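Local coordinates for protein (2Z,6E)-hedycaryol synthase (PDB 4MC3) that catalyses the magnesium-dependent 1,11-cyclisation of (2E,6E)-farnesyl diphosphate, with uptake of water, to the sesquiterpene alcohol (2Z,6E)-hedycaryol and diphosphate, at residues A[220-225]-A[236-241]; A[166-171]-A[240-245]. All blocks are in the same frame, centred on the assembly; numbering follows the deposited sequence.

Contact 1: A[220-225]-A[236-241]; sequences VNDVFS and HNAVTI
D222 and N237 lie alongside each other, running antiparallel, and each uses its polar end on the other segment's backbone. N237 ND2 donates to D222 O at 2.9 Å; the bond is nearly straight (163°) and the oxygen lies close to the plane of the amide. In return D222 OD2 accepts from A238 N at 2.9 Å, met from above the carboxylate plane. N237 CG stands anti to the backbone N (chi1 -177°), which turns the amide toward helix 204-225, and its other end is used as well: OD1 accepts from V239 N, in the carbonyl plane, as the N-cap bond of helix 238-246. One side chain thus starts a helix and ties it to its neighbour. A water joins this buried polar cluster, donating to D222 OD1 at 2.6 Å and only weakly to H236 O. Next to the polar pair the packing is buried and apolar but less intimate, V223 CG2 meeting V239 CG2 at 4.1 Å, with V257 of helix 250-282 touching both valines. The loose, solvent side is at exposed S225, whose CB stays 4.1 Å from N237 ND2 while its OG bonds to N221 O. N221 and S225 belong to the NXXXSXXXE motif and by similarity bind the third magnesium; N221 also touches the bound nerolidol. Outside the segments D222 forms a salt bridge to R175 and a hydrogen bond to Y171 OH. A238 N, R175 and Y171 thus all hold one buried carboxylate, placing it beside an arginine that by similarity binds substrate.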
loop_
_atom_site.group_PDB
_atom_site.type_symbol
_atom_site.label_atom_id
_atom_site.label_comp_id
_atom_site.label_asym_id
_atom_site.label_seq_id
_atom_site.Cartn_x
_atom_site.Cartn_y
_atom_site.Cartn_z
ATOM N N VAL A 220 -0.588 11.542 5.307
ATOM C CA VAL A 220 -0.741 12.609 4.303
ATOM C C VAL A 220 -2.091 12.414 3.604
ATOM O O VAL A 220 -2.852 13.387 3.437
ATOM C CB VAL A 220 0.453 12.625 3.322
ATOM C CG1 VAL A 220 0.142 13.458 2.072
ATOM C CG2 VAL A 220 1.674 13.091 4.067
ATOM N N ASN A 221 -2.408 11.183 3.189
ATOM C CA ASN A 221 -3.728 10.829 2.612
ATOM C C ASN A 221 -4.864 11.288 3.536
ATOM O O ASN A 221 -5.814 11.884 3.065
ATOM C CB ASN A 221 -3.835 9.336 2.249
ATOM C CG ASN A 221 -5.216 8.916 1.753
ATOM O OD1 ASN A 221 -6.119 8.644 2.549
ATOM N ND2 ASN A 221 -5.375 8.805 0.432
ATOM N N ASP A 222 -4.740 11.064 4.840
ATOM C CA ASP A 222 -5.787 11.413 5.790
ATOM C C ASP A 222 -6.033 12.931 5.755
ATOM O O ASP A 222 -7.177 13.383 5.793
ATOM C CB ASP A 222 -5.435 10.980 7.222
ATOM C CG ASP A 222 -5.599 9.511 7.485
ATOM O OD1 ASP A 222 -5.909 8.714 6.582
ATOM O OD2 ASP A 222 -5.402 9.125 8.676
ATOM N N VAL A 223 -4.962 13.705 5.720
ATOM C CA VAL A 223 -5.088 15.163 5.708
ATOM C C VAL A 223 -5.802 15.652 4.443
ATOM O O VAL A 223 -6.693 16.522 4.518
ATOM C CB VAL A 223 -3.727 15.856 5.888
ATOM C CG1 VAL A 223 -3.820 17.363 5.666
ATOM C CG2 VAL A 223 -3.141 15.557 7.272
ATOM N N PHE A 224 -5.401 15.111 3.301
ATOM C CA PHE A 224 -6.082 15.410 2.015
ATOM C C PHE A 224 -7.510 14.865 1.881
ATOM O O PHE A 224 -8.255 15.333 1.033
ATOM C CB PHE A 224 -5.230 14.994 0.806
ATOM C CG PHE A 224 -4.057 15.915 0.546
ATOM C CD1 PHE A 224 -2.767 15.587 0.927
ATOM C CD2 PHE A 224 -4.258 17.134 -0.105
ATOM C CE1 PHE A 224 -1.692 16.446 0.681
ATOM C CE2 PHE A 224 -3.193 18.001 -0.348
ATOM C CZ PHE A 224 -1.910 17.655 0.051
ATOM N N SER A 225 -7.877 13.892 2.713
ATOM C CA SER A 225 -9.150 13.205 2.683
ATOM C C SER A 225 -10.179 13.794 3.636
ATOM O O SER A 225 -11.370 13.510 3.495
ATOM C CB SER A 225 -8.945 11.732 3.092
ATOM O OG SER A 225 -8.396 10.998 2.041
ATOM N N HIS A 236 -12.551 7.187 10.321
ATOM C CA HIS A 236 -11.273 6.477 10.426
ATOM C C HIS A 236 -10.226 7.290 9.714
ATOM O O HIS A 236 -9.804 6.973 8.585
ATOM C CB HIS A 236 -11.352 5.027 9.918
ATOM C CG HIS A 236 -12.222 4.160 10.759
ATOM N ND1 HIS A 236 -13.591 4.125 10.620
ATOM C CD2 HIS A 236 -11.926 3.337 11.791
ATOM C CE1 HIS A 236 -14.098 3.297 11.518
ATOM N NE2 HIS A 236 -13.107 2.801 12.236
ATOM N N ASN A 237 -9.760 8.310 10.431
ATOM C CA ASN A 237 -8.901 9.364 9.887
ATOM C C ASN A 237 -8.215 9.950 11.092
ATOM O O ASN A 237 -8.860 10.314 12.071
ATOM C CB ASN A 237 -9.740 10.385 9.145
ATOM C CG ASN A 237 -8.929 11.475 8.480
ATOM O OD1 ASN A 237 -8.231 12.236 9.128
ATOM N ND2 ASN A 237 -9.063 11.573 7.146
ATOM N N ALA A 238 -6.908 10.077 11.014
ATOM C CA ALA A 238 -6.134 10.531 12.164
ATOM C C ALA A 238 -6.544 11.949 12.575
ATOM O O ALA A 238 -6.500 12.291 13.748
ATOM C CB ALA A 238 -4.646 10.487 11.852
ATOM N N VAL A 239 -6.871 12.794 11.610
ATOM C CA VAL A 239 -7.274 14.159 11.918
ATOM C C VAL A 239 -8.508 14.151 12.808
ATOM O O VAL A 239 -8.557 14.771 13.881
ATOM C CB VAL A 239 -7.529 14.976 10.664
ATOM C CG1 VAL A 239 -8.018 16.372 11.067
ATOM C CG2 VAL A 239 -6.284 15.090 9.819
ATOM N N THR A 240 -9.498 13.429 12.353
ATOM C CA THR A 240 -10.767 13.293 13.076
ATOM C C THR A 240 -10.575 12.677 14.451
ATOM O O THR A 240 -11.201 13.094 15.401
ATOM C CB THR A 240 -11.750 12.451 12.227
ATOM O OG1 THR A 240 -11.852 13.091 10.956
ATOM C CG2 THR A 240 -13.106 12.345 12.873
ATOM N N ILE A 241 -9.757 11.633 14.531
ATOM C CA ILE A 241 -9.523 10.927 15.772
ATOM C C ILE A 241 -8.944 11.873 16.829
ATOM O O ILE A 241 -9.369 11.851 17.995
ATOM C CB ILE A 241 -8.642 9.698 15.546
ATOM C CG1 ILE A 241 -9.458 8.610 14.809
ATOM C CG2 ILE A 241 -8.094 9.169 16.848
ATOM C CD1 ILE A 241 -8.621 7.495 14.190
HETATM O O HOH W 1 -8.275 8.036 5.632
#

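Contact 2: A[166-171]-A[240-245]; sequences LRLDDY and TIIREA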
loop_
_atom_site.group_PDB
_atom_site.type_symbol
_atom_site.label_atom_id
_atom_site.label_comp_id
_atom_site.label_asym_id
_atom_site.label_seq_id
_atom_site.Cartn_x
_atom_site.Cartn_y
_atom_site.Cartn_z
ATOM N N LEU A 166 -12.253 6.414 18.846
ATOM C CA LEU A 166 -11.235 5.545 18.321
ATOM C C LEU A 166 -9.899 5.897 18.970
ATOM O O LEU A 166 -9.645 7.079 19.316
ATOM C CB LEU A 166 -11.132 5.724 16.815
ATOM C CG LEU A 166 -12.363 5.325 15.984
ATOM C CD1 LEU A 166 -12.230 5.778 14.525
ATOM C CD2 LEU A 166 -12.523 3.812 16.048
ATOM N N ARG A 167 -9.079 4.885 19.193
ATOM C CA ARG A 167 -7.748 5.082 19.728
ATOM C C ARG A 167 -6.830 5.338 18.554
ATOM O O ARG A 167 -6.792 4.556 17.593
ATOM C CB ARG A 167 -7.255 3.864 20.506
ATOM C CG ARG A 167 -7.992 3.547 21.806
ATOM C CD ARG A 167 -7.361 2.306 22.471
ATOM N NE ARG A 167 -5.910 2.431 22.719
ATOM C CZ ARG A 167 -5.363 2.852 23.867
ATOM N NH1 ARG A 167 -6.131 3.195 24.896
ATOM N NH2 ARG A 167 -4.033 2.940 23.997
ATOM N N LEU A 168 -5.985 6.359 18.659
ATOM C CA LEU A 168 -5.041 6.656 17.564
ATOM C C LEU A 168 -4.021 5.574 17.365
ATOM O O LEU A 168 -3.683 5.251 16.215
ATOM C CB LEU A 168 -4.333 7.986 17.827
ATOM C CG LEU A 168 -3.397 8.480 16.725
ATOM C CD1 LEU A 168 -4.208 8.825 15.467
ATOM C CD2 LEU A 168 -2.568 9.699 17.192
ATOM N N ASP A 169 -3.494 5.011 18.436
ATOM C CA ASP A 169 -2.446 4.011 18.303
ATOM C C ASP A 169 -2.976 2.756 17.578
ATOM O O ASP A 169 -2.323 2.267 16.641
ATOM C CB ASP A 169 -1.734 3.652 19.622
ATOM C CG ASP A 169 -2.660 3.227 20.748
ATOM O OD1 ASP A 169 -3.892 3.139 20.616
ATOM O OD2 ASP A 169 -2.116 2.979 21.838
ATOM N N ASP A 170 -4.152 2.311 17.945
ATOM C CA ASP A 170 -4.726 1.145 17.280
ATOM C C ASP A 170 -5.064 1.490 15.832
ATOM O O ASP A 170 -4.926 0.634 14.911
ATOM C CB ASP A 170 -6.000 0.692 17.984
ATOM C CG ASP A 170 -5.729 0.075 19.356
ATOM O OD1 ASP A 170 -4.581 -0.263 19.689
ATOM O OD2 ASP A 170 -6.679 -0.015 20.141
ATOM N N TYR A 171 -5.563 2.704 15.593
ATOM C CA TYR A 171 -5.810 3.176 14.216
ATOM C C TYR A 171 -4.546 3.072 13.390
ATOM O O TYR A 171 -4.563 2.532 12.258
ATOM C CB TYR A 171 -6.398 4.587 14.180
ATOM C CG TYR A 171 -6.430 5.205 12.774
ATOM C CD1 TYR A 171 -7.335 4.790 11.832
ATOM C CD2 TYR A 171 -5.509 6.159 12.396
ATOM C CE1 TYR A 171 -7.355 5.340 10.577
ATOM C CE2 TYR A 171 -5.517 6.723 11.144
ATOM C CZ TYR A 171 -6.463 6.318 10.229
ATOM O OH TYR A 171 -6.485 6.835 8.955
ATOM N N THR A 240 -9.498 13.429 12.353
ATOM C CA THR A 240 -10.767 13.293 13.076
ATOM C C THR A 240 -10.575 12.677 14.451
ATOM O O THR A 240 -11.201 13.094 15.401
ATOM C CB THR A 240 -11.750 12.451 12.227
ATOM O OG1 THR A 240 -11.852 13.091 10.956
ATOM C CG2 THR A 240 -13.106 12.345 12.873
ATOM N N ILE A 241 -9.757 11.633 14.531
ATOM C CA ILE A 241 -9.523 10.927 15.772
ATOM C C ILE A 241 -8.944 11.873 16.829
ATOM O O ILE A 241 -9.369 11.851 17.995
ATOM C CB ILE A 241 -8.642 9.698 15.546
ATOM C CG1 ILE A 241 -9.458 8.610 14.809
ATOM C CG2 ILE A 241 -8.094 9.169 16.848
ATOM C CD1 ILE A 241 -8.621 7.495 14.190
ATOM N N ILE A 242 -7.965 12.666 16.438
ATOM C CA ILE A 242 -7.339 13.653 17.352
ATOM C C ILE A 242 -8.352 14.741 17.730
ATOM O O ILE A 242 -8.530 15.042 18.921
ATOM C CB ILE A 242 -6.049 14.248 16.759
ATOM C CG1 ILE A 242 -4.978 13.129 16.643
ATOM C CG2 ILE A 242 -5.545 15.443 17.582
ATOM C CD1 ILE A 242 -3.765 13.524 15.829
ATOM N N ARG A 243 -9.016 15.324 16.726
ATOM C CA ARG A 243 -10.012 16.361 16.963
ATOM C C ARG A 243 -11.093 15.905 17.945
ATOM O O ARG A 243 -11.427 16.643 18.882
ATOM C CB ARG A 243 -10.654 16.791 15.628
ATOM C CG ARG A 243 -11.507 18.058 15.693
ATOM C CD ARG A 243 -12.147 18.336 14.348
ATOM N NE ARG A 243 -12.946 17.211 13.847
ATOM C CZ ARG A 243 -14.166 16.882 14.277
ATOM N NH1 ARG A 243 -14.763 17.584 15.238
ATOM N NH2 ARG A 243 -14.793 15.836 13.740
ATOM N N GLU A 244 -11.635 14.716 17.755
ATOM C CA GLU A 244 -12.755 14.243 18.570
ATOM C C GLU A 244 -12.323 13.832 19.975
ATOM O O GLU A 244 -13.093 13.933 20.930
ATOM C CB GLU A 244 -13.490 13.074 17.894
ATOM C CG GLU A 244 -14.118 13.394 16.537
ATOM C CD GLU A 244 -15.548 13.884 16.601
ATOM O OE1 GLU A 244 -16.434 13.178 16.067
ATOM O OE2 GLU A 244 -15.784 14.974 17.164
ATOM N N ALA A 245 -11.113 13.320 20.094
ATOM C CA ALA A 245 -10.547 12.960 21.396
ATOM C C ALA A 245 -10.235 14.187 22.251
ATOM O O ALA A 245 -10.467 14.164 23.478
ATOM C CB ALA A 245 -9.281 12.148 21.194
HETATM O O HOH W 2 -11.081 9.896 18.981
#
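The first torsions of Y171 and I241 explain how they meet. Y171 CG lies anti to its backbone nitrogen (chi1 170°), whereas I241 CG1 lies beside its own (chi1 -72°); CD1 then continues from CG1 in an extended chain and reaches over one face of the phenol ring. This CH-pi contact joins the start of helix 168-178 to helix 238-246 in the all-helical class I terpene synthase fold. I241 CD1 sits 3.9 Å from the centroid of the Y171 ring, 27° off the normal, and is offset toward the rim, so that Y171 CG, at 3.5 Å, is its nearest ring atom. The CG1 stem of the same I241 branch touches L166 CB at 3.9 Å and lies about as far from L166 CD1, the two side chains crossing at about a right angle. The CG2 branch of I241 points into the turn that leads into helix 168-178, 3.6 Å from L166 O and 4.0 Å from L168 N, and also touches L168 CB. Further out, L168 CD2 meets I242 CG1 at 4.2 Å, on a partly exposed margin where the contacts are longer. Y171 also leans on A238 and H236, and its hydroxyl end is engaged by D222, in contact 1. Within 166-171 itself R167, the N-cap residue of helix 168-178, grips D169 of the first turn side-on, NE and NH2 each taking one carboxylate oxygen through its syn lone pair in a salt bridge. Between the two backbones a single water donates to both carbonyls, to L166 O at 3.2 Å and to I241 O at 2.8 Å.

Overall arrangement
Along the chain, residues 166-171 come first, at the start of helix 168-178, followed by 220-225 at the end of helix 204-225 and then by helix 238-246. Contact 1 closes a short loop of ten residues, 226-235, most of it not modelled. Contact 2 closes a much longer one of 68 residues, largely helical, and contact 1 nests within it except that the two share T240 and I241. Helix 238-246 therefore ties together the start of 168-178 and the end of 204-225. The centres of the contacts lie about 10 Å apart, and the contacts meet directly through a probable hydrogen bond between D222 and Y171.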